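Local coordinates for protein 3-oxo-tetronate kinase (Haemophilus influenzae, PDB 1YZY) that catalyses the ATP-dependent phosphorylation of 3-oxo-tetronate to 3-oxo-tetronate 4-phosphate, acting as a four-carbon acid sugar kinase, at residues L2-D7 with Q76-C82; N53-I59 with N92-V96; T84-T88 with H142-M147. All coordinates share one frame; numbering follows the deposited sequence.

All three contacts lie in the sugar-binding N-terminal domain. From the N terminus, strand 3-6 pairs with strand 77-80, and interaction 1 closes a loop of 68 intervening residues. Helix 55-71 starts inside that loop but meets its partner, the start of helix 93-104, beyond it, closing 32 residues, so interactions 1 and 2 cross; F79 and Y81 also touch I93. Interaction 3 begins just past strand 77-80, in series with interaction 1, and closes 53 residues. It crosses interaction 2, because residues 84-88 precede helix 93-104 whereas 142-147 follow it; I93 packs against the carbonyl oxygens of F85 and D86 and the hydroxyl of S87. Sheet, covering helices and an outlying loop are thus tied in succession.

Interaction 1 of 3, residues L2-D7 with Q76-C82; sequences LGVIAD and QFYFKYC
The F79 ring meets residues 2-7 at its edge: I5 O lies in the ring plane, 3.5 Å from F79 CD1, and D7 CB is also near that plane. One face of the ring carries Y81, whose CD2 stands 4.0 Å above it, displaced toward the rim. F79 reaches I5 because its CG is anti to the backbone N (chi1 175°), which brings the ring back beside the other strand. The carboxylate of D7 is turned 82° against the Y81 ring, and its contact is with the backbone and CB of Y81 rather than the ring, D7 OD1 to Y81 CA at 3.4 Å. The ring of Y78 has K80 CA in plane at its edge, while V4 CG1 approaches it obliquely.

Between these groups runs the pairing of two parallel strands, 3-6 and 77-80, with axes 18° apart, as expected in an alpha/beta domain. G3 N donates to Q76 O at 2.8 Å, and G3 O accepts from Y78 N; I5 repeats the pattern with Y78 O and K80 N. Each thus spans two residues of 76-82, while past the strand end D7 adds a single bond, its N reaching K80 O at 3.1 Å. Side chains alternate between faces. V4, A6, Y78 and K80 lie under helices 9-20 and 221-232, with V4 CG1 3.9 Å from K80 CB; I5, F77 and F79 lie under helices 55-71 and 93-104.

At the C-terminal end D7 OD2 forms a salt bridge with R51. A water also donates to D7 OD2 and accepts from C82 N, spanning the two chain segments. The bent side chain of K80 turns its NZ back onto Y81 O, a 2.7 Å hydrogen bond from above the carbonyl plane.

Interaction 2 of 3, residues N53-I59 with N92-V96; sequences NPVNEAI and NIGPV
N53 meets N92 where two helices begin side by side, the first turns of helices 55-71 and 93-104, which cover the same face of the parallel sheet in the alpha/beta N-terminal domain. The closeness is plain from the backbone: V55 CA lies 5.7 Å from N92 CA, and I59 CA only 5.3 Å from V96 CA.

The polar part comes first. N92 ND2 donates a weak hydrogen bond to N53 O at 3.3 Å. The amide oxygen of N53 is almost as near, OD1 to N92 ND2 3.4 Å, but the angle there is too poor for a bond; the two amide planes stand 75° apart. A second weak bond takes N92 ND2 to S50 O, so two backbone carbonyls share this buried amide. P54 then occupies the N-cap position of the first helix, and its carbonyl oxygen accepts from both E57 N and A58 N.

From V55 onward the contact is mostly apolar. V55 CB rests against the other end of the same amide, 3.5 Å from N92 OD1, and with CG2 anti to the backbone N the branch extends to P95 CB at 3.6 Å. These two side chains cross at about a right angle. A58, one turn on from N53 and P54, directs its methyl at the second helix: its CB touches the N92 amide and lies 4.2 Å from V96 CG2. A58 O accepts from S62 OG within its own helix.

I59 completes the turn. Its CG1 lies anti to the carbonyl carbon (chi1 -66°), which sends the chain toward the pyrrolidine ring that V55 also touches, and I59 CD1 ends 3.9 Å from P95 CB.

Interaction 3 of 3, residues T84-T88 with H142-M147; sequences TFDST and HPITPM
D86 and H142 meet at about a right angle, with the carboxylate and imidazole planes 82° apart. D86 OD2 stands 4.1 Å over one face of the H142 ring, toward the rim, while P143 CD covers the opposite face. One bond from its own segment restrains the ring: T145 N donates to H142 ND1 in the ring plane (N-H...N 161°). The carboxylate is held in turn by T84 OG1, which donates to the syn lone pair of D86 OD1 at 2.6 Å.

T145 crosses D86 at a similar angle, its OG1 3.6 Å from D86 CB, and turns its CB onto the backbone, 3.5 Å from S87 O. M147 folds at chi2 and chi3 into a hook, placing SD 3.5 Å from S87 O and CE 3.3 Å from F85 O. No direct hydrogen bond joins the two loops; a water donates to P146 O and, weakly, to S87 O.

The first loop joins strand 77-80 to helix 93-104, the second leads into helix 152-159. M147 and F85 both pack on L155 of that helix, S87 OG bonds to its Q159, and F85 and S87 touch I93 of helix 93-104.

Interaction 1 of 3, residues L2-D7 with Q76-C82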
ATOM      1  N   LEU A   2       6.302   2.783 -15.648  1.00 17.12           N
ATOM      2  CA  LEU A   2       6.743   1.864 -14.549  1.00 18.63           C
ATOM      3  C   LEU A   2       5.598   1.019 -14.010  1.00 20.35           C
ATOM      4  O   LEU A   2       4.624   1.550 -13.482  1.00 19.45           O
ATOM      5  CB  LEU A   2       7.367   2.647 -13.385  1.00 18.43           C
ATOM      6  CG  LEU A   2       7.839   1.838 -12.158  1.00 29.26           C
ATOM      7  CD1 LEU A   2       9.076   1.000 -12.480  1.00 23.57           C
ATOM      8  CD2 LEU A   2       8.155   2.771 -11.005  1.00 29.92           C
ATOM      9  N   GLY A   3       5.736  -0.299 -14.125  1.00 20.93           N
ATOM     10  CA  GLY A   3       4.713  -1.197 -13.632  1.00 14.55           C
ATOM     11  C   GLY A   3       5.175  -1.955 -12.407  1.00 20.13           C
ATOM     12  O   GLY A   3       6.134  -2.708 -12.470  1.00 17.44           O
ATOM     13  N   VAL A   4       4.502  -1.755 -11.284  1.00 15.24           N
ATOM     14  CA  VAL A   4       4.864  -2.443 -10.058  1.00 14.81           C
ATOM     15  C   VAL A   4       3.891  -3.584  -9.810  1.00 19.70           C
ATOM     16  O   VAL A   4       2.684  -3.428  -9.991  1.00 17.64           O
ATOM     17  CB  VAL A   4       4.818  -1.485  -8.858  1.00 17.47           C
ATOM     18  CG1 VAL A   4       5.232  -2.211  -7.579  1.00  9.67           C
ATOM     19  CG2 VAL A   4       5.709  -0.256  -9.124  1.00 10.60           C
ATOM     20  N   ILE A   5       4.427  -4.742  -9.441  1.00 18.67           N
ATOM     21  CA  ILE A   5       3.619  -5.913  -9.138  1.00 17.90           C
ATOM     22  C   ILE A   5       3.895  -6.257  -7.690  1.00 13.74           C
ATOM     23  O   ILE A   5       4.927  -6.842  -7.375  1.00 18.58           O
ATOM     24  CB  ILE A   5       3.994  -7.103 -10.025  1.00 23.33           C
ATOM     25  CG1 ILE A   5       3.737  -6.757 -11.490  1.00 25.18           C
ATOM     26  CG2 ILE A   5       3.178  -8.333  -9.626  1.00 20.40           C
ATOM     27  CD1 ILE A   5       4.204  -7.806 -12.458  1.00 21.80           C
ATOM     28  N   ALA A   6       2.981  -5.870  -6.808  1.00 15.67           N
ATOM     29  CA  ALA A   6       3.141  -6.111  -5.381  1.00 15.19           C
ATOM     30  C   ALA A   6       2.465  -7.389  -4.878  1.00 17.47           C
ATOM     31  O   ALA A   6       1.341  -7.701  -5.274  1.00 15.40           O
ATOM     32  CB  ALA A   6       2.648  -4.915  -4.617  1.00 10.98           C
ATOM     33  N   ASP A   7       3.145  -8.090  -3.970  1.00 18.88           N
ATOM     34  CA  ASP A   7       2.664  -9.349  -3.406  1.00 21.13           C
ATOM     35  C   ASP A   7       1.730  -9.256  -2.191  1.00 20.09           C
ATOM     36  O   ASP A   7       1.465 -10.258  -1.514  1.00 16.62           O
ATOM     37  CB  ASP A   7       3.852 -10.294  -3.119  1.00 20.47           C
ATOM     38  CG  ASP A   7       4.612  -9.946  -1.840  1.00 17.64           C
ATOM     39  OD1 ASP A   7       4.671  -8.761  -1.435  1.00 23.65           O
ATOM     40  OD2 ASP A   7       5.157 -10.886  -1.228  1.00 21.03           O
ATOM     41  N   GLN A  76       8.919  -0.679 -17.818  1.00 23.25           N
ATOM     42  CA  GLN A  76       9.860  -1.149 -16.812  1.00 21.27           C
ATOM     43  C   GLN A  76       9.061  -1.793 -15.695  1.00 15.11           C
ATOM     44  O   GLN A  76       8.070  -1.229 -15.247  1.00 12.50           O
ATOM     45  CB  GLN A  76      10.715   0.003 -16.274  1.00 18.07           C
ATOM     46  CG  GLN A  76      11.729  -0.456 -15.232  1.00 24.19           C
ATOM     47  CD  GLN A  76      12.759   0.600 -14.883  1.00 27.13           C
ATOM     48  OE1 GLN A  76      12.468   1.799 -14.861  1.00 31.61           O
ATOM     49  NE2 GLN A  76      13.971   0.155 -14.585  1.00 26.14           N
ATOM     50  N   PHE A  77       9.507  -2.948 -15.216  1.00 16.95           N
ATOM     51  CA  PHE A  77       8.770  -3.657 -14.182  1.00 15.02           C
ATOM     52  C   PHE A  77       9.479  -3.806 -12.858  1.00 20.15           C
ATOM     53  O   PHE A  77      10.702  -3.945 -12.806  1.00 22.55           O
ATOM     54  CB  PHE A  77       8.308  -5.001 -14.731  1.00 14.99           C
ATOM     55  CG  PHE A  77       7.578  -4.870 -16.032  1.00 15.92           C
ATOM     56  CD1 PHE A  77       6.198  -4.674 -16.053  1.00 22.85           C
ATOM     57  CD2 PHE A  77       8.285  -4.817 -17.231  1.00 24.33           C
ATOM     58  CE1 PHE A  77       5.537  -4.414 -17.246  1.00 21.23           C
ATOM     59  CE2 PHE A  77       7.635  -4.556 -18.430  1.00 26.47           C
ATOM     60  CZ  PHE A  77       6.256  -4.352 -18.437  1.00 30.55           C
ATOM     61  N   TYR A  78       8.690  -3.808 -11.790  1.00 19.08           N
ATOM     62  CA  TYR A  78       9.203  -3.898 -10.439  1.00 17.58           C
ATOM     63  C   TYR A  78       8.392  -4.893  -9.621  1.00 20.74           C
ATOM     64  O   TYR A  78       7.212  -4.666  -9.362  1.00 20.02           O
ATOM     65  CB  TYR A  78       9.106  -2.513  -9.798  1.00 10.81           C
ATOM     66  CG  TYR A  78       9.851  -2.342  -8.495  1.00 17.16           C
ATOM     67  CD1 TYR A  78      10.995  -1.542  -8.431  1.00 20.30           C
ATOM     68  CD2 TYR A  78       9.417  -2.958  -7.324  1.00 11.06           C
ATOM     69  CE1 TYR A  78      11.694  -1.365  -7.240  1.00 12.92           C
ATOM     70  CE2 TYR A  78      10.113  -2.784  -6.117  1.00 11.62           C
ATOM     71  CZ  TYR A  78      11.250  -1.986  -6.088  1.00 18.22           C
ATOM     72  OH  TYR A  78      11.952  -1.802  -4.918  1.00 20.84           O
ATOM     73  N   PHE A  79       9.024  -5.994  -9.225  1.00 17.59           N
ATOM     74  CA  PHE A  79       8.386  -7.013  -8.400  1.00 17.40           C
ATOM     75  C   PHE A  79       8.648  -6.620  -6.951  1.00 15.69           C
ATOM     76  O   PHE A  79       9.756  -6.766  -6.452  1.00 20.99           O
ATOM     77  CB  PHE A  79       8.983  -8.396  -8.711  1.00 10.69           C
ATOM     78  CG  PHE A  79       8.477  -9.502  -7.819  1.00 14.58           C
ATOM     79  CD1 PHE A  79       7.237  -9.408  -7.188  1.00 13.55           C
ATOM     80  CD2 PHE A  79       9.261 -10.625  -7.587  1.00 13.42           C
ATOM     81  CE1 PHE A  79       6.793 -10.408  -6.337  1.00 12.35           C
ATOM     82  CE2 PHE A  79       8.828 -11.633  -6.738  1.00 15.10           C
ATOM     83  CZ  PHE A  79       7.591 -11.526  -6.109  1.00  9.49           C
ATOM     84  N   LYS A  80       7.615  -6.132  -6.279  1.00 16.14           N
ATOM     85  CA  LYS A  80       7.703  -5.685  -4.898  1.00 10.38           C
ATOM     86  C   LYS A  80       7.264  -6.702  -3.855  1.00 13.81           C
ATOM     87  O   LYS A  80       6.126  -7.163  -3.861  1.00 21.34           O
ATOM     88  CB  LYS A  80       6.896  -4.387  -4.747  1.00 10.87           C
ATOM     89  CG  LYS A  80       6.410  -4.061  -3.342  1.00 20.69           C
ATOM     90  CD  LYS A  80       7.417  -3.274  -2.568  1.00 10.38           C
ATOM     91  CE  LYS A  80       6.883  -2.895  -1.208  1.00 19.54           C
ATOM     92  NZ  LYS A  80       6.736  -4.050  -0.284  1.00 16.08           N
ATOM     93  N   TYR A  81       8.163  -7.001  -2.922  1.00 14.39           N
ATOM     94  CA  TYR A  81       7.894  -7.934  -1.837  1.00 15.66           C
ATOM     95  C   TYR A  81       8.213  -7.290  -0.483  1.00 15.19           C
ATOM     96  O   TYR A  81       8.515  -6.102  -0.413  1.00 17.58           O
ATOM     97  CB  TYR A  81       8.648  -9.254  -2.044  1.00 14.11           C
ATOM     98  CG  TYR A  81      10.073  -9.102  -2.524  1.00 17.85           C
ATOM     99  CD1 TYR A  81      11.068  -8.612  -1.678  1.00 15.03           C
ATOM    100  CD2 TYR A  81      10.431  -9.460  -3.819  1.00 17.62           C
ATOM    101  CE1 TYR A  81      12.383  -8.483  -2.112  1.00 18.28           C
ATOM    102  CE2 TYR A  81      11.741  -9.337  -4.264  1.00 14.63           C
ATOM    103  CZ  TYR A  81      12.716  -8.849  -3.402  1.00 18.67           C
ATOM    104  OH  TYR A  81      14.025  -8.749  -3.823  1.00 20.19           O
ATOM    105  N   CYS A  82       8.118  -8.053   0.600  1.00 12.93           N
ATOM    106  CA  CYS A  82       8.362  -7.487   1.921  1.00 16.08           C
ATOM    107  C   CYS A  82       9.840  -7.193   2.192  1.00 14.92           C
ATOM    108  O   CYS A  82      10.730  -7.858   1.638  1.00 13.89           O
ATOM    109  CB  CYS A  82       7.789  -8.405   3.003  1.00  6.22           C
ATOM    110  SG  CYS A  82       7.572  -7.648   4.641  1.00 19.49           S
TER
HETATM  111  O   HOH W   1       7.613 -11.281   0.714  1.00 21.75           O
HETATM  112  O   HOH W   2       4.734  -6.054  -0.858  1.00 27.55           O

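Interaction 2 of 3, residues N53-I59 with N92-V96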
ATOM      1  N   ASN A  53       0.435 -17.765  -0.999  1.00 23.22           N
ATOM      2  CA  ASN A  53      -0.621 -18.581  -1.591  1.00 27.26           C
ATOM      3  C   ASN A  53       0.071 -19.669  -2.429  1.00 29.26           C
ATOM      4  O   ASN A  53       1.297 -19.701  -2.505  1.00 32.37           O
ATOM      5  CB  ASN A  53      -1.529 -17.704  -2.471  1.00 25.32           C
ATOM      6  CG  ASN A  53      -0.791 -17.099  -3.649  1.00 27.75           C
ATOM      7  OD1 ASN A  53       0.413 -16.870  -3.588  1.00 25.77           O
ATOM      8  ND2 ASN A  53      -1.512 -16.848  -4.733  1.00 25.34           N
ATOM      9  N   PRO A  54      -0.695 -20.628  -2.989  1.00 31.88           N
ATOM     10  CA  PRO A  54      -0.044 -21.671  -3.796  1.00 29.71           C
ATOM     11  C   PRO A  54       0.857 -21.054  -4.866  1.00 28.40           C
ATOM     12  O   PRO A  54       0.436 -20.173  -5.616  1.00 28.08           O
ATOM     13  CB  PRO A  54      -1.232 -22.407  -4.407  1.00 29.31           C
ATOM     14  CG  PRO A  54      -2.248 -22.328  -3.303  1.00 26.88           C
ATOM     15  CD  PRO A  54      -2.140 -20.892  -2.857  1.00 22.93           C
ATOM     16  N   VAL A  55       2.073 -21.573  -4.972  1.00 26.64           N
ATOM     17  CA  VAL A  55       3.049 -21.043  -5.916  1.00 25.94           C
ATOM     18  C   VAL A  55       2.628 -20.899  -7.383  1.00 30.67           C
ATOM     19  O   VAL A  55       3.095 -19.983  -8.065  1.00 23.45           O
ATOM     20  CB  VAL A  55       4.403 -21.794  -5.802  1.00 31.25           C
ATOM     21  CG1 VAL A  55       4.226 -23.275  -6.116  1.00 31.37           C
ATOM     22  CG2 VAL A  55       5.458 -21.136  -6.695  1.00 26.59           C
ATOM     23  N   ASN A  56       1.778 -21.793  -7.888  1.00 29.79           N
ATOM     24  CA  ASN A  56       1.360 -21.671  -9.287  1.00 33.41           C
ATOM     25  C   ASN A  56       0.312 -20.596  -9.507  1.00 27.72           C
ATOM     26  O   ASN A  56       0.115 -20.128 -10.629  1.00 30.54           O
ATOM     27  CB  ASN A  56       0.931 -23.010  -9.876  1.00 41.40           C
ATOM     28  CG  ASN A  56       2.066 -23.696 -10.616  1.00 49.40           C
ATOM     29  OD1 ASN A  56       2.329 -23.404 -11.791  1.00 56.73           O
ATOM     30  ND2 ASN A  56       2.779 -24.577  -9.921  1.00 48.88           N
ATOM     31  N   GLU A  57      -0.380 -20.232  -8.433  1.00 25.36           N
ATOM     32  CA  GLU A  57      -1.366 -19.163  -8.484  1.00 28.04           C
ATOM     33  C   GLU A  57      -0.590 -17.844  -8.529  1.00 25.02           C
ATOM     34  O   GLU A  57      -0.824 -17.003  -9.402  1.00 24.58           O
ATOM     35  CB  GLU A  57      -2.260 -19.201  -7.247  1.00 32.49           C
ATOM     36  CG  GLU A  57      -3.428 -20.161  -7.356  1.00 41.30           C
ATOM     37  CD  GLU A  57      -4.224 -20.255  -6.071  1.00 46.92           C
ATOM     38  OE1 GLU A  57      -4.428 -19.202  -5.410  1.00 43.29           O
ATOM     39  OE2 GLU A  57      -4.632 -21.390  -5.725  1.00 43.41           O
ATOM     40  N   ALA A  58       0.348 -17.686  -7.597  1.00 24.56           N
ATOM     41  CA  ALA A  58       1.197 -16.495  -7.523  1.00 25.73           C
ATOM     42  C   ALA A  58       1.865 -16.239  -8.872  1.00 21.43           C
ATOM     43  O   ALA A  58       1.903 -15.112  -9.351  1.00 29.48           O
ATOM     44  CB  ALA A  58       2.243 -16.670  -6.446  1.00 19.87           C
ATOM     45  N   ILE A  59       2.378 -17.295  -9.495  1.00 21.27           N
ATOM     46  CA  ILE A  59       3.023 -17.168 -10.794  1.00 22.62           C
ATOM     47  C   ILE A  59       2.036 -16.719 -11.869  1.00 22.60           C
ATOM     48  O   ILE A  59       2.347 -15.829 -12.669  1.00 24.77           O
ATOM     49  CB  ILE A  59       3.699 -18.499 -11.220  1.00 21.26           C
ATOM     50  CG1 ILE A  59       4.850 -18.818 -10.266  1.00 24.90           C
ATOM     51  CG2 ILE A  59       4.218 -18.420 -12.658  1.00 24.18           C
ATOM     52  CD1 ILE A  59       5.545 -20.132 -10.551  1.00 26.25           C
ATOM     53  N   ASN A  92       7.400 -17.853  -2.977  1.00 32.05           N
ATOM     54  CA  ASN A  92       7.088 -17.316  -4.303  1.00 23.92           C
ATOM     55  C   ASN A  92       7.993 -16.220  -4.839  1.00 19.45           C
ATOM     56  O   ASN A  92       7.861 -15.828  -5.999  1.00 15.89           O
ATOM     57  CB  ASN A  92       5.653 -16.791  -4.306  1.00 20.04           C
ATOM     58  CG  ASN A  92       4.767 -17.876  -3.691  1.00 16.03           C
ATOM     59  OD1 ASN A  92       5.075 -19.067  -3.771  1.00 21.74           O
ATOM     60  ND2 ASN A  92       3.673 -17.463  -3.062  1.00 16.48           N
ATOM     61  N   ILE A  93       8.870 -15.667  -4.003  1.00 14.77           N
ATOM     62  CA  ILE A  93       9.740 -14.581  -4.479  1.00 14.91           C
ATOM     63  C   ILE A  93      10.582 -15.082  -5.658  1.00 16.85           C
ATOM     64  O   ILE A  93      10.586 -14.477  -6.732  1.00 16.85           O
ATOM     65  CB  ILE A  93      10.651 -14.028  -3.352  1.00 20.63           C
ATOM     66  CG1 ILE A  93       9.802 -13.291  -2.318  1.00 10.85           C
ATOM     67  CG2 ILE A  93      11.718 -13.082  -3.919  1.00 12.48           C
ATOM     68  CD1 ILE A  93      10.577 -12.900  -1.082  1.00 14.99           C
ATOM     69  N   GLY A  94      11.249 -16.218  -5.461  1.00 14.73           N
ATOM     70  CA  GLY A  94      12.078 -16.807  -6.504  1.00 16.49           C
ATOM     71  C   GLY A  94      11.301 -17.274  -7.718  1.00 11.84           C
ATOM     72  O   GLY A  94      11.672 -16.967  -8.855  1.00 19.46           O
ATOM     73  N   PRO A  95      10.265 -18.101  -7.517  1.00 14.63           N
ATOM     74  CA  PRO A  95       9.451 -18.593  -8.635  1.00 13.29           C
ATOM     75  C   PRO A  95       8.882 -17.455  -9.493  1.00 17.20           C
ATOM     76  O   PRO A  95       8.906 -17.525 -10.724  1.00 17.17           O
ATOM     77  CB  PRO A  95       8.343 -19.347  -7.918  1.00 13.31           C
ATOM     78  CG  PRO A  95       9.078 -19.932  -6.722  1.00 12.76           C
ATOM     79  CD  PRO A  95       9.878 -18.757  -6.252  1.00 15.39           C
ATOM     80  N   VAL A  96       8.343 -16.428  -8.834  1.00 14.33           N
ATOM     81  CA  VAL A  96       7.763 -15.282  -9.530  1.00 16.48           C
ATOM     82  C   VAL A  96       8.815 -14.502 -10.299  1.00 18.51           C
ATOM     83  O   VAL A  96       8.560 -14.068 -11.421  1.00 23.90           O
ATOM     84  CB  VAL A  96       7.005 -14.340  -8.559  1.00 18.75           C
ATOM     85  CG1 VAL A  96       6.495 -13.122  -9.292  1.00 12.83           C
ATOM     86  CG2 VAL A  96       5.829 -15.070  -7.938  1.00 19.10           C
TER

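Interaction 3 of 3, residues T84-T88 with H142-M147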
ATOM      1  N   THR A  84      11.430  -7.837   4.764  1.00 17.71           N
ATOM      2  CA  THR A  84      12.010  -8.917   5.567  1.00 15.51           C
ATOM      3  C   THR A  84      12.124 -10.197   4.730  1.00 17.17           C
ATOM      4  O   THR A  84      12.367 -11.288   5.254  1.00 18.46           O
ATOM      5  CB  THR A  84      11.240  -9.167   6.879  1.00 19.56           C
ATOM      6  OG1 THR A  84       9.848  -8.900   6.690  1.00 18.44           O
ATOM      7  CG2 THR A  84      11.759  -8.260   7.969  1.00 24.38           C
ATOM      8  N   PHE A  85      11.961 -10.031   3.417  1.00 14.55           N
ATOM      9  CA  PHE A  85      12.073 -11.109   2.440  1.00 19.69           C
ATOM     10  C   PHE A  85      11.119 -12.287   2.680  1.00 15.89           C
ATOM     11  O   PHE A  85      11.398 -13.404   2.248  1.00 18.98           O
ATOM     12  CB  PHE A  85      13.539 -11.593   2.389  1.00 15.01           C
ATOM     13  CG  PHE A  85      13.988 -12.046   1.028  1.00 12.95           C
ATOM     14  CD1 PHE A  85      14.133 -11.133  -0.011  1.00 10.96           C
ATOM     15  CD2 PHE A  85      14.282 -13.386   0.785  1.00 10.78           C
ATOM     16  CE1 PHE A  85      14.564 -11.548  -1.270  1.00 12.30           C
ATOM     17  CE2 PHE A  85      14.714 -13.808  -0.482  1.00 14.36           C
ATOM     18  CZ  PHE A  85      14.852 -12.887  -1.502  1.00 10.69           C
ATOM     19  N   ASP A  86       9.971 -12.011   3.300  1.00 17.66           N
ATOM     20  CA  ASP A  86       8.951 -13.030   3.618  1.00 20.24           C
ATOM     21  C   ASP A  86       8.744 -14.078   2.531  1.00 18.66           C
ATOM     22  O   ASP A  86       8.258 -13.760   1.443  1.00 19.22           O
ATOM     23  CB  ASP A  86       7.612 -12.364   3.942  1.00 10.34           C
ATOM     24  CG  ASP A  86       7.709 -11.419   5.113  1.00 13.70           C
ATOM     25  OD1 ASP A  86       8.625 -10.576   5.096  1.00 17.28           O
ATOM     26  OD2 ASP A  86       6.887 -11.516   6.051  1.00 15.42           O
ATOM     27  N   SER A  87       9.079 -15.323   2.865  1.00 15.39           N
ATOM     28  CA  SER A  87       8.976 -16.457   1.951  1.00 15.96           C
ATOM     29  C   SER A  87       9.441 -17.745   2.644  1.00 14.26           C
ATOM     30  O   SER A  87       9.670 -17.765   3.857  1.00 17.95           O
ATOM     31  CB  SER A  87       9.852 -16.197   0.716  1.00 15.16           C
ATOM     32  OG  SER A  87      11.180 -15.826   1.086  1.00 19.00           O
ATOM     33  N   THR A  88       9.500 -18.829   1.871  1.00 15.67           N
ATOM     34  CA  THR A  88       9.974 -20.140   2.332  1.00 22.60           C
ATOM     35  C   THR A  88      10.721 -20.758   1.147  1.00 23.88           C
ATOM     36  O   THR A  88      10.866 -20.117   0.102  1.00 19.74           O
ATOM     37  CB  THR A  88       8.827 -21.104   2.742  1.00 25.91           C
ATOM     38  OG1 THR A  88       8.020 -21.416   1.602  1.00 22.67           O
ATOM     39  CG2 THR A  88       7.963 -20.498   3.843  1.00 33.06           C
ATOM     40  N   HIS A 142       8.074 -16.211  12.819  1.00 26.90           N
ATOM     41  CA  HIS A 142       6.907 -15.665  12.130  1.00 27.94           C
ATOM     42  C   HIS A 142       5.867 -16.786  11.963  1.00 25.10           C
ATOM     43  O   HIS A 142       6.223 -17.922  11.625  1.00 20.33           O
ATOM     44  CB  HIS A 142       7.305 -15.080  10.769  1.00 27.34           C
ATOM     45  CG  HIS A 142       6.225 -14.267  10.118  1.00 29.12           C
ATOM     46  ND1 HIS A 142       5.433 -14.755   9.101  1.00 32.17           N
ATOM     47  CD2 HIS A 142       5.806 -13.000  10.343  1.00 24.32           C
ATOM     48  CE1 HIS A 142       4.575 -13.826   8.725  1.00 23.32           C
ATOM     49  NE2 HIS A 142       4.778 -12.751   9.465  1.00 28.63           N
ATOM     50  N   PRO A 143       4.570 -16.470  12.192  1.00 25.75           N
ATOM     51  CA  PRO A 143       3.405 -17.362  12.104  1.00 23.24           C
ATOM     52  C   PRO A 143       3.157 -18.058  10.768  1.00 24.23           C
ATOM     53  O   PRO A 143       2.522 -19.106  10.722  1.00 28.38           O
ATOM     54  CB  PRO A 143       2.245 -16.428  12.446  1.00 20.91           C
ATOM     55  CG  PRO A 143       2.850 -15.457  13.352  1.00 33.33           C
ATOM     56  CD  PRO A 143       4.143 -15.143  12.668  1.00 25.91           C
ATOM     57  N   ILE A 144       3.585 -17.434   9.679  1.00 23.72           N
ATOM     58  CA  ILE A 144       3.387 -18.000   8.352  1.00 23.61           C
ATOM     59  C   ILE A 144       4.718 -18.305   7.647  1.00 23.34           C
ATOM     60  O   ILE A 144       4.938 -19.426   7.178  1.00 27.34           O
ATOM     61  CB  ILE A 144       2.542 -17.033   7.457  1.00 22.73           C
ATOM     62  CG1 ILE A 144       1.212 -16.700   8.137  1.00 21.58           C
ATOM     63  CG2 ILE A 144       2.282 -17.652   6.085  1.00 24.87           C
ATOM     64  CD1 ILE A 144       0.318 -15.798   7.305  1.00 18.91           C
ATOM     65  N   THR A 145       5.591 -17.299   7.573  1.00 20.58           N
ATOM     66  CA  THR A 145       6.896 -17.416   6.908  1.00 21.83           C
ATOM     67  C   THR A 145       8.098 -17.115   7.821  1.00 26.61           C
ATOM     68  O   THR A 145       8.742 -16.065   7.695  1.00 27.43           O
ATOM     69  CB  THR A 145       6.978 -16.474   5.674  1.00 24.18           C
ATOM     70  OG1 THR A 145       6.695 -15.125   6.076  1.00 23.67           O
ATOM     71  CG2 THR A 145       5.984 -16.899   4.602  1.00 21.74           C
ATOM     72  N   PRO A 146       8.404 -18.026   8.766  1.00 28.19           N
ATOM     73  CA  PRO A 146       9.540 -17.808   9.671  1.00 29.14           C
ATOM     74  C   PRO A 146      10.874 -17.754   8.915  1.00 30.86           C
ATOM     75  O   PRO A 146      11.098 -18.524   7.976  1.00 25.63           O
ATOM     76  CB  PRO A 146       9.451 -19.007  10.617  1.00 31.52           C
ATOM     77  CG  PRO A 146       8.823 -20.070   9.773  1.00 27.34           C
ATOM     78  CD  PRO A 146       7.735 -19.303   9.070  1.00 28.22           C
ATOM     79  N   MET A 147      11.741 -16.824   9.319  1.00 27.03           N
ATOM     80  CA  MET A 147      13.049 -16.633   8.687  1.00 24.21           C
ATOM     81  C   MET A 147      14.188 -16.954   9.661  1.00 21.21           C
ATOM     82  O   MET A 147      14.440 -16.211  10.608  1.00 19.14           O
ATOM     83  CB  MET A 147      13.178 -15.189   8.190  1.00 25.57           C
ATOM     84  CG  MET A 147      11.977 -14.666   7.397  1.00 20.48           C
ATOM     85  SD  MET A 147      11.578 -15.606   5.901  1.00 22.26           S
ATOM     86  CE  MET A 147      12.849 -15.059   4.766  1.00 14.78           C
TER
HETATM   87  O   HOH W   3      12.719 -18.485   5.225  1.00 19.83           O